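Local coordinates for protein short chain dehydrogenase (PDB 6UH2) that binds NAD+ in a Rossmann-type fold and, as a member of the short-chain dehydrogenase/reductase family, probably catalyses NAD(P)-dependent interconversion of alcohols and carbonyl compounds, at residues B[31-40]-B[230-241]. Sequence-based numbering, arbitrary orientation.
Sequences QIGSELVESY and PSDLVGGVFFLT. With NAD (nicotinamide-adenine-dinucleotide), chain D.
Helix 31-40 and helix 231-240 cross at -58°, their axes 9.4 Å apart at closest approach, and the backbones diverge from Ile32 beside Pro230 to Tyr40 opposite Phe238. At the near end the proline ring fits between Gln31 and Glu35: Pro230 CB lies 3.5 Å from Glu35 CB, and Pro230 CG rests on Gln31 CG. The Gln31 chain runs out extended, and its NE2 is hydrogen-bonded to Phe207 O. Next along, Ile32 CD1 meets Leu233 CD1, and Leu36 CD2 packs 3.8 Å from Val237 CG2. Ser39 OG lies 3.4 Å from Val234 CG2 while donating to Glu35 O. In the Rossmann fold of this family, helix 31-40 follows the glycine-rich turn after the first strand of the parallel sheet, and here its N-terminal amides hold the NAD pyrophosphate. Ile32 N gives a nearly straight hydrogen bond of 2.6 Å to NAD O2N, while Gln31 N is hydrogen-bonded to NAD O2A on the other phosphate. Both helices lie on the same side of the sheet, where Leu36 and Val237 reach strand 144-148. Toward the wide end, Phe238 turns its edge to the face of Tyr40, with Phe238 CE1 3.7 Å above the plane of the Tyr40 ring, over its centre. Tyr40 OH donates a 2.6 Å hydrogen bond to Thr241 OG1, which approaches in the plane of the phenol. Thr241 OG1 sits between its backbone N and carbonyl carbon (chi1 59°), which turns it back to donate to Val237 O.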
loop_
_atom_site.group_PDB
_atom_site.type_symbol
_atom_site.label_atom_id
_atom_site.label_comp_id
_atom_site.label_asym_id
_atom_site.label_seq_id
_atom_site.Cartn_x
_atom_site.Cartn_y
_atom_site.Cartn_z
ATOM N N GLN B 31 -18.548 -5.513 9.318
ATOM C CA GLN B 31 -18.453 -5.980 7.936
ATOM C C GLN B 31 -17.001 -6.167 7.515
ATOM O O GLN B 31 -16.615 -7.233 7.021
ATOM C CB GLN B 31 -19.159 -5.019 6.978
ATOM C CG GLN B 31 -19.246 -5.598 5.565
ATOM C CD GLN B 31 -19.929 -4.686 4.581
ATOM O OE1 GLN B 31 -20.211 -3.523 4.879
ATOM N NE2 GLN B 31 -20.211 -5.212 3.390
ATOM N N ILE B 32 -16.175 -5.140 7.697
ATOM C CA ILE B 32 -14.774 -5.275 7.310
ATOM C C ILE B 32 -14.043 -6.174 8.299
ATOM O O ILE B 32 -13.292 -7.072 7.903
ATOM C CB ILE B 32 -14.105 -3.889 7.203
ATOM C CG1 ILE B 32 -14.618 -3.150 5.971
ATOM C CG2 ILE B 32 -12.577 -4.024 7.154
ATOM C CD1 ILE B 32 -14.222 -1.678 5.927
ATOM N N GLY B 33 -14.263 -5.943 9.600
ATOM C CA GLY B 33 -13.581 -6.724 10.621
ATOM C C GLY B 33 -13.768 -8.221 10.463
ATOM O O GLY B 33 -12.809 -8.989 10.592
ATOM N N SER B 34 -14.995 -8.660 10.154
ATOM C CA SER B 34 -15.223 -10.097 10.032
ATOM C C SER B 34 -14.457 -10.677 8.848
ATOM O O SER B 34 -13.933 -11.794 8.937
ATOM C CB SER B 34 -16.718 -10.396 9.916
ATOM O OG SER B 34 -17.289 -9.719 8.819
ATOM N N GLU B 35 -14.365 -9.938 7.742
ATOM C CA GLU B 35 -13.553 -10.405 6.624
ATOM C C GLU B 35 -12.090 -10.520 7.035
ATOM O O GLU B 35 -11.407 -11.488 6.678
ATOM C CB GLU B 35 -13.714 -9.461 5.427
ATOM C CG GLU B 35 -12.821 -9.797 4.242
ATOM C CD GLU B 35 -13.290 -11.029 3.468
ATOM O OE1 GLU B 35 -14.433 -11.482 3.675
ATOM O OE2 GLU B 35 -12.504 -11.544 2.657
ATOM N N LEU B 36 -11.598 -9.554 7.810
ATOM C CA LEU B 36 -10.210 -9.621 8.253
ATOM C C LEU B 36 -9.995 -10.796 9.197
ATOM O O LEU B 36 -8.966 -11.471 9.115
ATOM C CB LEU B 36 -9.788 -8.309 8.925
ATOM C CG LEU B 36 -9.816 -7.034 8.061
ATOM C CD1 LEU B 36 -9.147 -5.860 8.788
ATOM C CD2 LEU B 36 -9.144 -7.281 6.710
ATOM N N VAL B 37 -10.939 -11.044 10.109
ATOM C CA VAL B 37 -10.817 -12.200 11.002
ATOM C C VAL B 37 -10.738 -13.486 10.193
ATOM O O VAL B 37 -9.832 -14.305 10.381
ATOM C CB VAL B 37 -11.987 -12.244 12.001
ATOM C CG1 VAL B 37 -12.018 -13.606 12.715
ATOM C CG2 VAL B 37 -11.882 -11.096 13.020
ATOM N N GLU B 38 -11.695 -13.680 9.280
ATOM C CA GLU B 38 -11.709 -14.879 8.456
ATOM C C GLU B 38 -10.403 -15.042 7.683
ATOM O O GLU B 38 -9.860 -16.149 7.601
ATOM C CB GLU B 38 -12.896 -14.817 7.496
ATOM C CG GLU B 38 -13.358 -16.154 6.958
ATOM C CD GLU B 38 -14.578 -16.013 6.070
ATOM O OE1 GLU B 38 -14.409 -15.926 4.835
ATOM O OE2 GLU B 38 -15.704 -15.963 6.614
ATOM N N SER B 39 -9.877 -13.946 7.117
ATOM C CA SER B 39 -8.658 -14.032 6.312
ATOM C C SER B 39 -7.445 -14.399 7.161
ATOM O O SER B 39 -6.641 -15.257 6.773
ATOM C CB SER B 39 -8.422 -12.709 5.586
ATOM O OG SER B 39 -9.449 -12.486 4.647
ATOM N N TYR B 40 -7.292 -13.764 8.324
ATOM C CA TYR B 40 -6.173 -14.110 9.190
ATOM C C TYR B 40 -6.272 -15.548 9.684
ATOM O O TYR B 40 -5.263 -16.259 9.742
ATOM C CB TYR B 40 -6.098 -13.149 10.373
ATOM C CG TYR B 40 -5.301 -11.900 10.088
ATOM C CD1 TYR B 40 -3.925 -11.959 9.882
ATOM C CD2 TYR B 40 -5.921 -10.659 10.034
ATOM C CE1 TYR B 40 -3.183 -10.799 9.629
ATOM C CE2 TYR B 40 -5.194 -9.508 9.779
ATOM C CZ TYR B 40 -3.832 -9.580 9.586
ATOM O OH TYR B 40 -3.121 -8.425 9.342
ATOM N N PRO B 230 -15.226 -5.918 1.213
ATOM C CA PRO B 230 -14.215 -6.177 2.251
ATOM C C PRO B 230 -12.999 -6.930 1.734
ATOM O O PRO B 230 -11.872 -6.605 2.125
ATOM C CB PRO B 230 -15.003 -6.980 3.297
ATOM C CG PRO B 230 -16.422 -6.494 3.136
ATOM C CD PRO B 230 -16.578 -6.326 1.641
ATOM N N SER B 231 -13.190 -7.904 0.841
ATOM C CA SER B 231 -12.054 -8.669 0.332
ATOM C C SER B 231 -11.046 -7.785 -0.410
ATOM O O SER B 231 -9.860 -8.135 -0.482
ATOM C CB SER B 231 -12.556 -9.797 -0.577
ATOM O OG SER B 231 -13.359 -9.262 -1.616
ATOM N N ASP B 232 -11.491 -6.644 -0.971
ATOM C CA ASP B 232 -10.572 -5.700 -1.615
ATOM C C ASP B 232 -9.532 -5.150 -0.655
ATOM O O ASP B 232 -8.522 -4.597 -1.106
ATOM C CB ASP B 232 -11.316 -4.493 -2.217
ATOM C CG ASP B 232 -12.215 -4.874 -3.381
ATOM O OD1 ASP B 232 -11.807 -5.737 -4.184
ATOM O OD2 ASP B 232 -13.327 -4.307 -3.486
ATOM N N LEU B 233 -9.765 -5.261 0.652
ATOM C CA LEU B 233 -8.865 -4.675 1.635
ATOM C C LEU B 233 -7.834 -5.656 2.158
ATOM O O LEU B 233 -6.828 -5.220 2.726
ATOM C CB LEU B 233 -9.663 -4.116 2.822
ATOM C CG LEU B 233 -10.738 -3.101 2.437
ATOM C CD1 LEU B 233 -11.572 -2.735 3.644
ATOM C CD2 LEU B 233 -10.104 -1.855 1.828
ATOM N N VAL B 234 -8.045 -6.958 1.957
ATOM C CA VAL B 234 -7.226 -7.958 2.644
ATOM C C VAL B 234 -5.775 -7.871 2.185
ATOM O O VAL B 234 -4.844 -8.001 2.990
ATOM C CB VAL B 234 -7.810 -9.367 2.423
ATOM C CG1 VAL B 234 -6.882 -10.447 2.997
ATOM C CG2 VAL B 234 -9.212 -9.483 3.037
ATOM N N GLY B 235 -5.560 -7.658 0.883
ATOM C CA GLY B 235 -4.198 -7.605 0.372
ATOM C C GLY B 235 -3.368 -6.527 1.044
ATOM O O GLY B 235 -2.262 -6.788 1.523
ATOM N N GLY B 236 -3.908 -5.306 1.112
ATOM C CA GLY B 236 -3.191 -4.220 1.766
ATOM C C GLY B 236 -3.040 -4.421 3.267
ATOM O O GLY B 236 -2.009 -4.063 3.850
ATOM N N VAL B 237 -4.067 -4.980 3.917
ATOM C CA VAL B 237 -3.941 -5.344 5.333
ATOM C C VAL B 237 -2.782 -6.317 5.525
ATOM O O VAL B 237 -1.924 -6.122 6.394
ATOM C CB VAL B 237 -5.265 -5.926 5.863
ATOM C CG1 VAL B 237 -5.069 -6.547 7.261
ATOM C CG2 VAL B 237 -6.362 -4.837 5.908
ATOM N N PHE B 238 -2.736 -7.379 4.710
ATOM C CA PHE B 238 -1.640 -8.342 4.806
ATOM C C PHE B 238 -0.304 -7.687 4.472
ATOM O O PHE B 238 0.705 -7.930 5.149
ATOM C CB PHE B 238 -1.888 -9.535 3.871
ATOM C CG PHE B 238 -2.830 -10.586 4.431
ATOM C CD1 PHE B 238 -3.512 -10.380 5.627
ATOM C CD2 PHE B 238 -3.018 -11.786 3.760
ATOM C CE1 PHE B 238 -4.371 -11.352 6.134
ATOM C CE2 PHE B 238 -3.871 -12.776 4.268
ATOM C CZ PHE B 238 -4.551 -12.548 5.456
ATOM N N PHE B 239 -0.275 -6.858 3.428
ATOM C CA PHE B 239 0.960 -6.165 3.071
ATOM C C PHE B 239 1.513 -5.375 4.252
ATOM O O PHE B 239 2.694 -5.505 4.610
ATOM C CB PHE B 239 0.713 -5.243 1.877
ATOM C CG PHE B 239 1.886 -4.363 1.539
ATOM C CD1 PHE B 239 3.077 -4.918 1.107
ATOM C CD2 PHE B 239 1.792 -2.976 1.659
ATOM C CE1 PHE B 239 4.169 -4.110 0.787
ATOM C CE2 PHE B 239 2.877 -2.160 1.337
ATOM C CZ PHE B 239 4.064 -2.731 0.903
ATOM N N LEU B 240 0.673 -4.554 4.883
ATOM C CA LEU B 240 1.152 -3.648 5.926
ATOM C C LEU B 240 1.370 -4.338 7.271
ATOM O O LEU B 240 1.902 -3.714 8.196
ATOM C CB LEU B 240 0.175 -2.478 6.110
ATOM C CG LEU B 240 0.046 -1.508 4.918
ATOM C CD1 LEU B 240 -1.083 -0.485 5.123
ATOM C CD2 LEU B 240 1.372 -0.776 4.722
ATOM N N THR B 241 0.973 -5.595 7.426
ATOM C CA THR B 241 1.216 -6.290 8.684
ATOM C C THR B 241 2.176 -7.464 8.523
ATOM O O THR B 241 2.254 -8.313 9.413
ATOM C CB THR B 241 -0.097 -6.763 9.312
ATOM O OG1 THR B 241 -0.780 -7.656 8.413
ATOM C CG2 THR B 241 -0.981 -5.551 9.672
HETATM P PA NAD D . -19.328 -1.877 10.896
HETATM O O1A NAD D . -20.359 -0.848 11.424
HETATM O O2A NAD D . -19.797 -3.060 10.047
HETATM O O5B NAD D . -18.409 -2.463 12.119
HETATM C C5B NAD D . -17.884 -1.662 13.161
HETATM C C4B NAD D . -17.669 -2.635 14.289
HETATM O O4B NAD D . -17.094 -1.811 15.371
HETATM C C3B NAD D . -18.971 -3.255 14.822
HETATM O O3B NAD D . -18.821 -4.685 14.993
HETATM C C2B NAD D . -19.119 -2.602 16.204
HETATM O O2B NAD D . -19.779 -3.462 17.143
HETATM C C1B NAD D . -17.659 -2.257 16.577
HETATM N N9A NAD D . -17.713 -1.259 17.641
HETATM C C8A NAD D . -18.585 -0.180 17.775
HETATM N N7A NAD D . -18.381 0.460 18.894
HETATM C C5A NAD D . -17.355 -0.230 19.539
HETATM C C6A NAD D . -16.716 -0.059 20.763
HETATM N N6A NAD D . -17.032 0.942 21.608
HETATM N N1A NAD D . -15.736 -0.916 21.090
HETATM C C2A NAD D . -15.410 -1.912 20.264
HETATM N N3A NAD D . -15.976 -2.163 19.081
HETATM C C4A NAD D . -16.944 -1.291 18.760
HETATM O O3 NAD D . -18.161 -1.097 10.090
HETATM P PN NAD D . -17.252 -1.480 8.813
HETATM O O1N NAD D . -17.887 -0.945 7.505
HETATM O O2N NAD D . -16.789 -2.929 8.999
HETATM O O5D NAD D . -16.027 -0.387 9.163
HETATM C C5D NAD D . -14.848 -0.862 9.778
HETATM C C4D NAD D . -13.856 0.298 9.766
HETATM O O4D NAD D . -13.677 0.844 8.398
HETATM C C3D NAD D . -14.413 1.478 10.562
HETATM O O3D NAD D . -13.353 2.195 11.207
HETATM C C2D NAD D . -15.025 2.445 9.504
HETATM O O2D NAD D . -15.021 3.805 9.904
HETATM C C1D NAD D . -14.016 2.204 8.345
HETATM N N1N NAD D . -14.584 2.464 6.974
HETATM C C2N NAD D . -15.706 1.825 6.541
HETATM C C3N NAD D . -16.183 2.098 5.284
HETATM C C7N NAD D . -17.415 1.398 4.821
HETATM O O7N NAD D . -17.940 1.778 3.786
HETATM N N7N NAD D . -17.891 0.370 5.559
HETATM C C4N NAD D . -15.494 3.023 4.481
HETATM C C5N NAD D . -14.377 3.652 4.945
HETATM C C6N NAD D . -13.917 3.351 6.225
#